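Local coordinates for protein plasma serine protease inhibitor (Homo sapiens, PDB 3DY0) that inhibits serine proteases in blood plasma and other body fluids in a heparin-dependent manner, binding them irreversibly as a member of the serpin family, at residues 285-288 and 289-293. Residues are numbered along the deposited sequence; the frame is centred on the assembly and turned at random.
Sequences LGIS and NVFTS
Ile287 meets Val290 and Phe291 where the chain enters a short 3-10 segment, 289-291, within the long loop that joins strands 259-277 and 307-319 of this serpin. The example illustrates how 3-10 backbone bonds and neighbouring apolar contacts combine in a few residues. At Ile287, CG2 is anti to the backbone N (chi1 -60° for CG1), a setting that brings this methyl branch to 4.2 Å from Val290 CG1. The two side chains run alongside each other in the same direction, and both are buried, with Ile287 also resting on Ile55 of helix 49-58 and Val290 on Thr51 of that helix. The carbonyl O of Ile287 lies at the edge of the Phe291 ring, near its plane, 3.5 Å from Phe291 CE2. Val290 CG1 sits over the centre of one face of the same ring, 3.6 Å above its plane, so the ring has a methyl group over one face and a carbonyl oxygen at its edge. At Ser288 the first of two successive 3-10 bonds forms, as Phe291 N donates to Ser288 O over 3.0 Å with an N-H...O angle of 158°. Thr292 CG2 approaches Ser288 O to 3.5 Å. Gln54 OE1, from helix 49-58, accepts from the backbone N of both Ser288 and Asn289, pinning the entrance of the 3-10 segment to that helix. One residue further on the pattern repeats with a side chain added: Asn289 O accepts from Thr292 N at 2.9 Å and also from Thr292 OG1 at 2.8 Å, the hydroxyl meeting a lone pair of that oxygen within the plane of its carbonyl group.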
ATOM      1  N   LEU A 285       2.961 -14.834   5.614  1.00 14.93           N
ATOM      2  CA  LEU A 285       4.179 -14.145   6.017  1.00 13.29           C
ATOM      3  C   LEU A 285       4.503 -14.488   7.468  1.00 13.51           C
ATOM      4  O   LEU A 285       5.330 -13.835   8.108  1.00 13.74           O
ATOM      5  CB  LEU A 285       4.021 -12.627   5.868  1.00 12.73           C
ATOM      6  CG  LEU A 285       4.271 -12.052   4.469  1.00 12.96           C
ATOM      7  CD1 LEU A 285       3.219 -12.560   3.498  1.00 14.91           C
ATOM      8  CD2 LEU A 285       4.256 -10.532   4.540  1.00 14.34           C
ATOM      9  N   GLY A 286       3.834 -15.516   7.983  1.00 12.53           N
ATOM     10  CA  GLY A 286       4.076 -15.942   9.349  1.00 11.45           C
ATOM     11  C   GLY A 286       3.318 -15.174  10.416  1.00 11.19           C
ATOM     12  O   GLY A 286       3.514 -15.416  11.607  1.00 12.14           O
ATOM     13  N   ILE A 287       2.462 -14.245  10.006  1.00 10.77           N
ATOM     14  CA  ILE A 287       1.683 -13.459  10.961  1.00  9.61           C
ATOM     15  C   ILE A 287       0.314 -14.119  11.062  1.00  8.99           C
ATOM     16  O   ILE A 287      -0.562 -13.888  10.226  1.00 10.65           O
ATOM     17  CB  ILE A 287       1.533 -12.002  10.486  1.00 11.11           C
ATOM     18  CG1 ILE A 287       2.921 -11.376  10.336  1.00 11.26           C
ATOM     19  CG2 ILE A 287       0.702 -11.209  11.486  1.00 10.99           C
ATOM     20  CD1 ILE A 287       2.919  -9.989   9.721  1.00 11.88           C
ATOM     21  N   SER A 288       0.127 -14.926  12.103  1.00 10.78           N
ATOM     22  CA  SER A 288      -1.124 -15.658  12.260  1.00 10.74           C
ATOM     23  C   SER A 288      -1.797 -15.617  13.630  1.00  9.98           C
ATOM     24  O   SER A 288      -3.016 -15.503  13.718  1.00 11.35           O
ATOM     25  CB  SER A 288      -0.893 -17.123  11.875  1.00 10.90           C
ATOM     26  OG  SER A 288       0.005 -17.745  12.784  1.00 12.47           O
ATOM     27  N   ASN A 289      -1.012 -15.709  14.695  1.00 10.86           N
ATOM     28  CA  ASN A 289      -1.577 -15.733  16.044  1.00 10.48           C
ATOM     29  C   ASN A 289      -2.520 -14.592  16.400  1.00 11.21           C
ATOM     30  O   ASN A 289      -3.529 -14.797  17.076  1.00 11.36           O
ATOM     31  CB  ASN A 289      -0.448 -15.806  17.073  1.00 11.20           C
ATOM     32  CG  ASN A 289       0.198 -17.175  17.133  1.00 14.48           C
ATOM     33  OD1 ASN A 289       0.361 -17.847  16.110  1.00 13.22           O
ATOM     34  ND2 ASN A 289       0.578 -17.593  18.335  1.00 17.22           N
ATOM     35  N   VAL A 290      -2.204 -13.391  15.937  1.00 10.61           N
ATOM     36  CA  VAL A 290      -3.020 -12.229  16.247  1.00 10.62           C
ATOM     37  C   VAL A 290      -4.474 -12.343  15.770  1.00 11.25           C
ATOM     38  O   VAL A 290      -5.357 -11.637  16.268  1.00 12.35           O
ATOM     39  CB  VAL A 290      -2.360 -10.951  15.666  1.00 11.96           C
ATOM     40  CG1 VAL A 290      -2.495 -10.935  14.150  1.00 10.41           C
ATOM     41  CG2 VAL A 290      -2.963  -9.708  16.299  1.00 11.84           C
ATOM     42  N   PHE A 291      -4.728 -13.250  14.830  1.00 11.36           N
ATOM     43  CA  PHE A 291      -6.072 -13.447  14.287  1.00 12.47           C
ATOM     44  C   PHE A 291      -6.787 -14.630  14.928  1.00 13.43           C
ATOM     45  O   PHE A 291      -7.867 -15.019  14.477  1.00 15.07           O
ATOM     46  CB  PHE A 291      -5.999 -13.694  12.775  1.00 12.17           C
ATOM     47  CG  PHE A 291      -5.285 -12.615  12.014  1.00 12.30           C
ATOM     48  CD1 PHE A 291      -5.802 -11.325  11.963  1.00 14.27           C
ATOM     49  CD2 PHE A 291      -4.093 -12.890  11.347  1.00 12.85           C
ATOM     50  CE1 PHE A 291      -5.142 -10.319  11.258  1.00 13.57           C
ATOM     51  CE2 PHE A 291      -3.422 -11.885  10.637  1.00 12.32           C
ATOM     52  CZ  PHE A 291      -3.951 -10.603  10.596  1.00 13.75           C
ATOM     53  N   THR A 292      -6.192 -15.194  15.973  1.00 14.33           N
ATOM     54  CA  THR A 292      -6.774 -16.359  16.633  1.00 13.89           C
ATOM     55  C   THR A 292      -7.179 -16.103  18.078  1.00 16.01           C
ATOM     56  O   THR A 292      -6.916 -15.035  18.630  1.00 16.07           O
ATOM     57  CB  THR A 292      -5.787 -17.537  16.624  1.00 12.86           C
ATOM     58  OG1 THR A 292      -4.721 -17.274  17.542  1.00 13.47           O
ATOM     59  CG2 THR A 292      -5.210 -17.740  15.228  1.00 11.61           C
ATOM     60  N   SER A 293      -7.819 -17.093  18.695  1.00 15.79           N
ATOM     61  CA  SER A 293      -8.240 -16.945  20.083  1.00 18.26           C
ATOM     62  C   SER A 293      -7.021 -17.019  20.996  1.00 17.87           C
ATOM     63  O   SER A 293      -7.123 -16.789  22.202  1.00 21.13           O
ATOM     64  CB  SER A 293      -9.251 -18.030  20.468  1.00 19.28           C
ATOM     65  OG  SER A 293      -8.616 -19.275  20.693  1.00 24.44           O
TER